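Putative uncharacterized protein Ta1305 (Thermoplasma acidophilum, PDB 4RKS) catalyses the ATP-dependent phosphorylation of (R)-mevalonate to mevalonate 3-phosphate, a step in the alternative mevalonate route to isoprenoids of extremely acidophilic archaea. Local coordinates at residues 126-136 with 154-165; 191-202 with 297-308. All blocks are in the same frame, centred on the assembly; numbering follows the deposited sequence.

Overall arrangement
Contact 1 packs helix 128-141 of the N-terminal domain against the end of helix 147-154, the following turn and helix 161-166, whereas contact 2 pairs strands 193-199 and 298-304. They follow one another in series: contact 1 is complete by residue 165, before contact 2 opens at 191, and of the 94 residues between segments 191-202 and 297-308, 60 are helical. Their centres lie about 23 Å apart, and their nearest atoms about 9 Å, without touching. Mevalonate is bound by Arg163 of contact 1, which also supplies ATP-binding residues, while the side chain of Tyr300 in contact 2 is about 8 Å from mevalonate, consistent with the interdomain active site of GHMP kinases.

Contact 1 of 2, residues 126-136 with 154-165; sequences SSDAGAASIGA and LRAVSESAGRSL. With MEV ((R)-mevalonate), chain C.
Helices 128-136 and 161-165 approach to 7.5 Å between axes and cross at -61°, with Asp128 beside Ala161 and Ala132 beside Leu165. This is the active-site helix packing of a GHMP kinase: the ATP-binding residues Ser126 and Ser127 lead into the first helix, which Ser127 N-caps by accepting Gly130 N at OG. The methyl of Ala131 meets Ala161 CB at 3.6 Å and Val157 CG1 on another side, while Ala132 CB rests against Ser164 OG. That hydroxyl, anti to its own backbone N (chi1 178°), bonds to the carbonyl of Tyr30 on strand 24-34. Leu154 is a knob among Ala131, Ala132, Ile134 and Gly135, its CD2 coming 3.7 Å from Gly135 N. The Asp128 carboxylate lies against the 158-161 turn, though its exact position is doubtful. The Glu159 carboxylate, salt-bridged to Arg47 through OE1 and hydrogen-bonded to His211 through OE2, has OE2 2.7 Å from mevalonate O8. Arg163, extended from CG to NE, carries its guanidinium to the mevalonate carboxylate; Ser160 OG sits over the centre of one face, 3.7 Å above the plane. Two nearly straight bonds grip the substrate, from Arg163 NH1 to mevalonate O3 (2.9 Å, 173°) and from Arg163 NH2 to mevalonate O4 (2.5 Å).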
loop_
_atom_site.group_PDB
_atom_site.type_symbol
_atom_site.label_atom_id
_atom_site.label_comp_id
_atom_site.label_asym_id
_atom_site.label_seq_id
_atom_site.Cartn_x
_atom_site.Cartn_y
_atom_site.Cartn_z
ATOM N N SER A 126 10.583 6.098 -2.309
ATOM C CA SER A 126 9.439 6.255 -1.409
ATOM C C SER A 126 8.310 5.293 -1.755
ATOM O O SER A 126 8.109 4.973 -2.928
ATOM C CB SER A 126 8.916 7.688 -1.460
ATOM O OG SER A 126 9.327 8.411 -0.322
ATOM N N SER A 127 7.576 4.846 -0.731
ATOM C CA SER A 127 6.422 3.955 -0.902
ATOM C C SER A 127 5.543 4.002 0.342
ATOM O O SER A 127 5.900 4.654 1.328
ATOM C CB SER A 127 6.880 2.518 -1.166
ATOM O OG SER A 127 7.504 1.966 -0.014
ATOM N N ASP A 128 4.410 3.304 0.306
ATOM C CA ASP A 128 3.575 3.127 1.502
ATOM C C ASP A 128 4.368 2.511 2.657
ATOM O O ASP A 128 4.291 2.986 3.789
ATOM C CB ASP A 128 2.358 2.243 1.204
ATOM C CG ASP A 128 1.266 2.970 0.426
ATOM O OD1 ASP A 128 1.252 4.224 0.412
ATOM O OD2 ASP A 128 0.402 2.279 -0.158
ATOM N N ALA A 129 5.105 1.439 2.367
ATOM C CA ALA A 129 5.956 0.774 3.353
ATOM C C ALA A 129 7.029 1.715 3.904
ATOM O O ALA A 129 7.357 1.670 5.087
ATOM C CB ALA A 129 6.620 -0.481 2.737
ATOM N N GLY A 130 7.589 2.554 3.043
ATOM C CA GLY A 130 8.602 3.494 3.480
ATOM C C GLY A 130 7.998 4.473 4.471
ATOM O O GLY A 130 8.571 4.734 5.533
ATOM N N ALA A 131 6.827 5.002 4.118
ATOM C CA ALA A 131 6.116 5.945 4.967
ATOM C C ALA A 131 5.774 5.319 6.316
ATOM O O ALA A 131 6.099 5.872 7.362
ATOM C CB ALA A 131 4.847 6.428 4.277
ATOM N N ALA A 132 5.117 4.165 6.286
ATOM C CA ALA A 132 4.749 3.473 7.514
ATOM C C ALA A 132 5.979 3.146 8.381
ATOM O O ALA A 132 5.913 3.217 9.613
ATOM C CB ALA A 132 3.972 2.210 7.180
ATOM N N SER A 133 7.108 2.821 7.744
ATOM C CA SER A 133 8.304 2.440 8.503
ATOM C C SER A 133 8.837 3.646 9.258
ATOM O O SER A 133 9.367 3.516 10.372
ATOM C CB SER A 133 9.401 1.856 7.600
ATOM O OG SER A 133 9.890 2.833 6.706
ATOM N N ILE A 134 8.709 4.821 8.650
ATOM C CA ILE A 134 9.021 6.051 9.359
ATOM C C ILE A 134 8.146 6.182 10.593
ATOM O O ILE A 134 8.643 6.464 11.682
ATOM C CB ILE A 134 8.834 7.281 8.478
ATOM C CG1 ILE A 134 9.787 7.211 7.285
ATOM C CG2 ILE A 134 9.110 8.547 9.277
ATOM C CD1 ILE A 134 9.601 8.322 6.327
ATOM N N GLY A 135 6.843 5.976 10.426
ATOM C CA GLY A 135 5.936 6.010 11.571
ATOM C C GLY A 135 6.305 5.040 12.688
ATOM O O GLY A 135 6.278 5.389 13.870
ATOM N N ALA A 136 6.662 3.816 12.313
ATOM C CA ALA A 136 7.027 2.793 13.289
ATOM C C ALA A 136 8.291 3.181 14.017
ATOM O O ALA A 136 8.439 2.874 15.172
ATOM C CB ALA A 136 7.218 1.420 12.615
ATOM N N LEU A 154 2.170 11.047 8.012
ATOM C CA LEU A 154 2.858 10.153 7.087
ATOM C C LEU A 154 2.314 10.223 5.661
ATOM O O LEU A 154 2.983 9.791 4.728
ATOM C CB LEU A 154 2.779 8.701 7.562
ATOM C CG LEU A 154 3.370 8.359 8.929
ATOM C CD1 LEU A 154 3.164 6.870 9.207
ATOM C CD2 LEU A 154 4.842 8.756 9.038
ATOM N N ARG A 155 1.100 10.734 5.485
ATOM C CA ARG A 155 0.481 10.691 4.157
ATOM C C ARG A 155 1.180 11.611 3.164
ATOM O O ARG A 155 1.088 11.404 1.949
ATOM C CB ARG A 155 -1.016 11.023 4.242
ATOM C CG ARG A 155 -1.819 9.888 4.854
ATOM C CD ARG A 155 -3.337 10.028 4.672
ATOM N NE ARG A 155 -4.020 9.185 5.648
ATOM C CZ ARG A 155 -4.473 9.648 6.802
ATOM N NH1 ARG A 155 -4.354 10.938 7.074
ATOM N NH2 ARG A 155 -5.056 8.841 7.670
ATOM N N ALA A 156 1.909 12.598 3.684
ATOM C CA ALA A 156 2.684 13.501 2.850
ATOM C C ALA A 156 3.780 12.728 2.140
ATOM O O ALA A 156 4.224 13.101 1.062
ATOM C CB ALA A 156 3.281 14.637 3.686
ATOM N N VAL A 157 4.214 11.641 2.765
ATOM C CA VAL A 157 5.198 10.771 2.176
ATOM C C VAL A 157 4.512 9.799 1.207
ATOM O O VAL A 157 4.985 9.589 0.097
ATOM C CB VAL A 157 5.968 10.014 3.268
ATOM C CG1 VAL A 157 6.966 9.046 2.652
ATOM C CG2 VAL A 157 6.673 11.024 4.178
ATOM N N SER A 158 3.385 9.231 1.624
ATOM C CA SER A 158 2.602 8.354 0.760
ATOM C C SER A 158 1.170 8.268 1.265
ATOM O O SER A 158 0.945 7.970 2.431
ATOM C CB SER A 158 3.228 6.959 0.691
ATOM O OG SER A 158 2.389 6.061 -0.010
ATOM N N GLU A 159 0.203 8.501 0.380
ATOM C CA GLU A 159 -1.176 8.707 0.803
ATOM C C GLU A 159 -1.822 7.461 1.414
ATOM O O GLU A 159 -2.808 7.585 2.135
ATOM C CB GLU A 159 -2.031 9.217 -0.371
ATOM C CG GLU A 159 -2.067 8.295 -1.584
ATOM C CD GLU A 159 -0.893 8.505 -2.542
ATOM O OE1 GLU A 159 -0.010 9.345 -2.249
ATOM O OE2 GLU A 159 -0.855 7.825 -3.598
ATOM N N SER A 160 -1.272 6.277 1.139
ATOM C CA SER A 160 -1.798 5.032 1.714
ATOM C C SER A 160 -0.873 4.426 2.786
ATOM O O SER A 160 -0.786 3.199 2.935
ATOM C CB SER A 160 -2.051 3.998 0.613
ATOM O OG SER A 160 -3.034 4.453 -0.302
ATOM N N ALA A 161 -0.195 5.291 3.537
ATOM C CA ALA A 161 0.722 4.861 4.583
ATOM C C ALA A 161 0.016 3.998 5.637
ATOM O O ALA A 161 0.614 3.074 6.203
ATOM C CB ALA A 161 1.371 6.069 5.244
ATOM N N GLY A 162 -1.251 4.301 5.892
ATOM C CA GLY A 162 -2.002 3.620 6.938
ATOM C C GLY A 162 -2.196 2.127 6.704
ATOM O O GLY A 162 -2.319 1.355 7.656
ATOM N N ARG A 163 -2.247 1.720 5.438
ATOM C CA ARG A 163 -2.393 0.310 5.095
ATOM C C ARG A 163 -1.219 -0.463 5.674
ATOM O O ARG A 163 -1.374 -1.529 6.260
ATOM C CB ARG A 163 -2.445 0.113 3.574
ATOM C CG ARG A 163 -3.697 0.596 2.874
ATOM C CD ARG A 163 -3.468 0.569 1.339
ATOM N NE ARG A 163 -4.643 0.982 0.582
ATOM C CZ ARG A 163 -4.695 1.067 -0.749
ATOM N NH1 ARG A 163 -3.629 0.775 -1.485
ATOM N NH2 ARG A 163 -5.817 1.447 -1.345
ATOM N N SER A 164 -0.032 0.095 5.498
ATOM C CA SER A 164 1.173 -0.577 5.914
ATOM C C SER A 164 1.447 -0.362 7.404
ATOM O O SER A 164 2.060 -1.203 8.041
ATOM C CB SER A 164 2.354 -0.101 5.065
ATOM O OG SER A 164 3.552 -0.717 5.492
ATOM N N LEU A 165 0.988 0.757 7.962
ATOM C CA LEU A 165 1.215 1.019 9.381
ATOM C C LEU A 165 0.490 -0.018 10.249
ATOM O O LEU A 165 1.065 -0.571 11.177
ATOM C CB LEU A 165 0.767 2.444 9.752
ATOM C CG LEU A 165 1.037 2.876 11.198
ATOM C CD1 LEU A 165 2.512 2.795 11.533
ATOM C CD2 LEU A 165 0.495 4.285 11.471
HETATM C C8 MEV C . -2.998 4.408 -4.093
HETATM O O8 MEV C . -2.492 5.673 -3.710
HETATM C C2 MEV C . -3.231 4.433 -5.588
HETATM C C3 MEV C . -3.451 3.099 -6.281
HETATM O O7 MEV C . -2.482 2.142 -5.936
HETATM C C4 MEV C . -4.824 2.534 -5.957
HETATM C C5 MEV C . -4.871 1.768 -4.648
HETATM O O3 MEV C . -3.993 0.902 -4.353
HETATM O O4 MEV C . -5.789 2.017 -3.830
HETATM C C6 MEV C . -3.352 3.363 -7.767
#

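Contact 2 of 2, residues 191-202 with 297-308; sequences SGYSIVAFAFDY and SNVYVAVESENA
Strands 193-199 and 298-304 run antiparallel, and the hydrogen-bonded pairs Ser194-Val303, Val196-Val301 and Phe198-Val299 are each closed by two backbone bonds. Packing is densest on the face that carries these residues. The Phe198 ring, its CG anti to the carbonyl carbon (chi1 -64°), leans along the neighbouring strand so that Phe198 CE1 meets Val301 CG2 at 3.8 Å and the Val299 carbonyl oxygen lies at the ring edge. Two residues on, Phe200 does the same just past the paired strands, with CE1 3.9 Å from Val299 CG2 and Ser297 O at its edge. Helices 271-283 and 308-312 cover this side, giving the layered alpha/beta packing of the C-terminal domain, and strand 321-327 extends the sheet beyond 193-199. The other face holds Ile195, Ala197, Tyr300 and Ala302: Ile195 CG2 approaches the Tyr300 ring edge, and Ala197 CB touches Tyr300 CD1 at 3.8 Å. The 191-193 end is looser and more exposed. There Ser305 N bonds to Gly192 O, while Tyr193 and Glu304 lie side by side, Tyr193 CE2 to Glu304 CG 3.8 Å, both sending their polar ends to Lys244. At the far end, Ser297 OG donates to Tyr202 O over 2.8 Å.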
loop_
_atom_site.group_PDB
_atom_site.type_symbol
_atom_site.label_atom_id
_atom_site.label_comp_id
_atom_site.label_asym_id
_atom_site.label_seq_id
_atom_site.Cartn_x
_atom_site.Cartn_y
_atom_site.Cartn_z
ATOM N N SER A 191 -4.943 -16.956 6.268
ATOM C CA SER A 191 -3.928 -18.005 6.257
ATOM C C SER A 191 -4.250 -19.110 5.235
ATOM O O SER A 191 -3.355 -19.821 4.774
ATOM C CB SER A 191 -3.773 -18.606 7.655
ATOM O OG SER A 191 -5.008 -19.109 8.125
ATOM N N GLY A 192 -5.522 -19.245 4.875
ATOM C CA GLY A 192 -5.918 -20.230 3.886
ATOM C C GLY A 192 -5.865 -19.675 2.474
ATOM O O GLY A 192 -6.320 -20.318 1.529
ATOM N N TYR A 193 -5.313 -18.475 2.317
ATOM C CA TYR A 193 -5.322 -17.824 1.009
ATOM C C TYR A 193 -3.943 -17.346 0.620
ATOM O O TYR A 193 -3.103 -17.063 1.478
ATOM C CB TYR A 193 -6.320 -16.657 0.999
ATOM C CG TYR A 193 -7.735 -17.147 1.127
ATOM C CD1 TYR A 193 -8.267 -17.458 2.373
ATOM C CD2 TYR A 193 -8.533 -17.335 0.001
ATOM C CE1 TYR A 193 -9.560 -17.935 2.499
ATOM C CE2 TYR A 193 -9.833 -17.810 0.118
ATOM C CZ TYR A 193 -10.336 -18.107 1.373
ATOM O OH TYR A 193 -11.618 -18.577 1.516
ATOM N N SER A 194 -3.703 -17.287 -0.682
ATOM C CA SER A 194 -2.466 -16.725 -1.194
ATOM C C SER A 194 -2.801 -15.786 -2.327
ATOM O O SER A 194 -3.902 -15.814 -2.860
ATOM C CB SER A 194 -1.502 -17.820 -1.685
ATOM O OG SER A 194 -1.317 -18.829 -0.706
ATOM N N ILE A 195 -1.834 -14.959 -2.700
ATOM C CA ILE A 195 -1.981 -14.123 -3.876
ATOM C C ILE A 195 -0.842 -14.410 -4.840
ATOM O O ILE A 195 0.335 -14.300 -4.477
ATOM C CB ILE A 195 -2.009 -12.626 -3.503
ATOM C CG1 ILE A 195 -3.313 -12.305 -2.759
ATOM C CG2 ILE A 195 -1.890 -11.749 -4.751
ATOM C CD1 ILE A 195 -3.391 -10.893 -2.211
ATOM N N VAL A 196 -1.176 -14.814 -6.060
ATOM C CA VAL A 196 -0.139 -14.928 -7.080
ATOM C C VAL A 196 -0.072 -13.633 -7.894
ATOM O O VAL A 196 -1.028 -13.254 -8.568
ATOM C CB VAL A 196 -0.367 -16.133 -8.020
ATOM C CG1 VAL A 196 0.798 -16.252 -9.018
ATOM C CG2 VAL A 196 -0.503 -17.402 -7.208
ATOM N N ALA A 197 1.067 -12.955 -7.826
ATOM C CA ALA A 197 1.234 -11.704 -8.558
ATOM C C ALA A 197 1.882 -11.946 -9.924
ATOM O O ALA A 197 2.949 -12.560 -10.029
ATOM C CB ALA A 197 2.064 -10.712 -7.737
ATOM N N PHE A 198 1.225 -11.459 -10.968
ATOM C CA PHE A 198 1.772 -11.527 -12.309
ATOM C C PHE A 198 2.252 -10.153 -12.724
ATOM O O PHE A 198 1.440 -9.252 -12.968
ATOM C CB PHE A 198 0.725 -12.054 -13.290
ATOM C CG PHE A 198 0.292 -13.472 -13.006
ATOM C CD1 PHE A 198 -0.697 -13.736 -12.076
ATOM C CD2 PHE A 198 0.882 -14.537 -13.671
ATOM C CE1 PHE A 198 -1.097 -15.033 -11.817
ATOM C CE2 PHE A 198 0.491 -15.839 -13.411
ATOM C CZ PHE A 198 -0.501 -16.087 -12.487
ATOM N N ALA A 199 3.575 -10.002 -12.813
ATOM C CA ALA A 199 4.200 -8.719 -13.134
ATOM C C ALA A 199 4.529 -8.582 -14.629
ATOM O O ALA A 199 5.325 -9.347 -15.161
ATOM C CB ALA A 199 5.460 -8.540 -12.296
ATOM N N PHE A 200 3.919 -7.610 -15.301
ATOM C CA PHE A 200 4.153 -7.387 -16.732
ATOM C C PHE A 200 5.117 -6.213 -16.934
ATOM O O PHE A 200 5.247 -5.363 -16.060
ATOM C CB PHE A 200 2.831 -7.129 -17.461
ATOM C CG PHE A 200 1.871 -8.283 -17.410
ATOM C CD1 PHE A 200 1.095 -8.507 -16.287
ATOM C CD2 PHE A 200 1.735 -9.138 -18.496
ATOM C CE1 PHE A 200 0.212 -9.568 -16.237
ATOM C CE2 PHE A 200 0.854 -10.198 -18.455
ATOM C CZ PHE A 200 0.088 -10.413 -17.325
ATOM N N ASP A 201 5.787 -6.147 -18.081
ATOM C CA ASP A 201 6.861 -5.164 -18.233
ATOM C C ASP A 201 6.439 -3.823 -18.843
ATOM O O ASP A 201 7.287 -2.958 -19.060
ATOM C CB ASP A 201 8.009 -5.757 -19.060
ATOM C CG ASP A 201 7.557 -6.288 -20.409
ATOM O OD1 ASP A 201 8.200 -7.237 -20.911
ATOM O OD2 ASP A 201 6.570 -5.765 -20.973
ATOM N N TYR A 202 5.148 -3.652 -19.125
ATOM C CA TYR A 202 4.640 -2.367 -19.610
ATOM C C TYR A 202 5.015 -1.221 -18.675
ATOM O O TYR A 202 4.920 -1.357 -17.454
ATOM C CB TYR A 202 3.122 -2.392 -19.762
ATOM C CG TYR A 202 2.597 -3.469 -20.675
ATOM C CD1 TYR A 202 2.598 -3.303 -22.056
ATOM C CD2 TYR A 202 2.080 -4.642 -20.159
ATOM C CE1 TYR A 202 2.104 -4.278 -22.892
ATOM C CE2 TYR A 202 1.585 -5.627 -20.988
ATOM C CZ TYR A 202 1.600 -5.442 -22.352
ATOM O OH TYR A 202 1.098 -6.428 -23.171
ATOM N N SER A 297 1.677 -2.245 -13.537
ATOM C CA SER A 297 1.410 -3.262 -14.548
ATOM C C SER A 297 1.400 -4.660 -13.943
ATOM O O SER A 297 2.042 -5.574 -14.453
ATOM C CB SER A 297 2.452 -3.173 -15.666
ATOM O OG SER A 297 2.468 -1.867 -16.212
ATOM N N ASN A 298 0.663 -4.820 -12.851
ATOM C CA ASN A 298 0.580 -6.106 -12.192
ATOM C C ASN A 298 -0.853 -6.605 -12.117
ATOM O O ASN A 298 -1.800 -5.814 -12.031
ATOM C CB ASN A 298 1.196 -6.024 -10.797
ATOM C CG ASN A 298 2.579 -5.411 -10.812
ATOM O OD1 ASN A 298 3.527 -6.026 -11.285
ATOM N ND2 ASN A 298 2.699 -4.188 -10.297
ATOM N N VAL A 299 -1.009 -7.923 -12.194
ATOM C CA VAL A 299 -2.293 -8.556 -11.936
ATOM C C VAL A 299 -2.154 -9.456 -10.722
ATOM O O VAL A 299 -1.387 -10.433 -10.739
ATOM C CB VAL A 299 -2.792 -9.375 -13.139
ATOM C CG1 VAL A 299 -4.089 -10.101 -12.783
ATOM C CG2 VAL A 299 -2.982 -8.479 -14.342
ATOM N N TYR A 300 -2.900 -9.120 -9.677
ATOM C CA TYR A 300 -2.837 -9.819 -8.393
ATOM C C TYR A 300 -3.981 -10.810 -8.275
ATOM O O TYR A 300 -5.138 -10.414 -8.302
ATOM C CB TYR A 300 -2.906 -8.826 -7.231
ATOM C CG TYR A 300 -1.804 -7.805 -7.201
ATOM C CD1 TYR A 300 -0.533 -8.143 -6.738
ATOM C CD2 TYR A 300 -2.038 -6.487 -7.592
ATOM C CE1 TYR A 300 0.473 -7.203 -6.679
ATOM C CE2 TYR A 300 -1.035 -5.545 -7.541
ATOM C CZ TYR A 300 0.215 -5.910 -7.083
ATOM O OH TYR A 300 1.215 -4.984 -7.032
ATOM N N VAL A 301 -3.667 -12.095 -8.159
ATOM C CA VAL A 301 -4.718 -13.109 -8.151
ATOM C C VAL A 301 -4.824 -13.827 -6.810
ATOM O O VAL A 301 -3.927 -14.589 -6.413
ATOM C CB VAL A 301 -4.495 -14.143 -9.275
ATOM C CG1 VAL A 301 -5.682 -15.065 -9.377
ATOM C CG2 VAL A 301 -4.286 -13.429 -10.588
ATOM N N ALA A 302 -5.928 -13.559 -6.115
ATOM C CA ALA A 302 -6.267 -14.266 -4.894
ATOM C C ALA A 302 -6.684 -15.691 -5.213
ATOM O O ALA A 302 -7.404 -15.925 -6.181
ATOM C CB ALA A 302 -7.381 -13.550 -4.150
ATOM N N VAL A 303 -6.262 -16.631 -4.375
ATOM C CA VAL A 303 -6.561 -18.033 -4.593
ATOM C C VAL A 303 -6.514 -18.787 -3.261
ATOM O O VAL A 303 -5.793 -18.391 -2.332
ATOM C CB VAL A 303 -5.564 -18.659 -5.618
ATOM C CG1 VAL A 303 -4.147 -18.654 -5.063
ATOM C CG2 VAL A 303 -5.970 -20.079 -6.037
ATOM N N GLU A 304 -7.276 -19.872 -3.160
ATOM C CA GLU A 304 -7.183 -20.733 -1.984
ATOM C C GLU A 304 -5.825 -21.423 -1.959
ATOM O O GLU A 304 -5.271 -21.785 -3.007
ATOM C CB GLU A 304 -8.312 -21.752 -1.960
ATOM C CG GLU A 304 -9.666 -21.142 -1.699
ATOM C CD GLU A 304 -10.802 -22.063 -2.126
ATOM O OE1 GLU A 304 -10.825 -22.462 -3.308
ATOM O OE2 GLU A 304 -11.669 -22.380 -1.285
ATOM N N SER A 305 -5.289 -21.598 -0.757
ATOM C CA SER A 305 -3.925 -22.080 -0.597
ATOM C C SER A 305 -3.705 -23.410 -1.324
ATOM O O SER A 305 -2.654 -23.623 -1.935
ATOM C CB SER A 305 -3.575 -22.207 0.888
ATOM O OG SER A 305 -3.173 -20.944 1.406
ATOM N N GLU A 306 -4.715 -24.275 -1.288
ATOM C CA GLU A 306 -4.624 -25.600 -1.899
ATOM C C GLU A 306 -4.416 -25.532 -3.419
ATOM O O GLU A 306 -3.902 -26.472 -4.020
ATOM C CB GLU A 306 -5.872 -26.410 -1.568
ATOM C CG GLU A 306 -7.143 -25.581 -1.505
ATOM C CD GLU A 306 -8.372 -26.416 -1.181
ATOM O OE1 GLU A 306 -8.384 -27.621 -1.525
ATOM O OE2 GLU A 306 -9.326 -25.866 -0.584
ATOM N N ASN A 307 -4.789 -24.406 -4.025
ATOM C CA ASN A 307 -4.649 -24.219 -5.469
ATOM C C ASN A 307 -3.563 -23.211 -5.875
ATOM O O ASN A 307 -3.405 -22.914 -7.063
ATOM C CB ASN A 307 -5.987 -23.791 -6.066
ATOM C CG ASN A 307 -7.089 -24.797 -5.808
ATOM O OD1 ASN A 307 -6.914 -25.999 -6.027
ATOM N ND2 ASN A 307 -8.234 -24.313 -5.333
ATOM N N ALA A 308 -2.796 -22.713 -4.904
ATOM C CA ALA A 308 -1.816 -21.663 -5.163
ATOM C C ALA A 308 -0.639 -22.128 -6.026
ATOM O O ALA A 308 -0.242 -21.417 -6.942
ATOM C CB ALA A 308 -1.294 -21.084 -3.849
#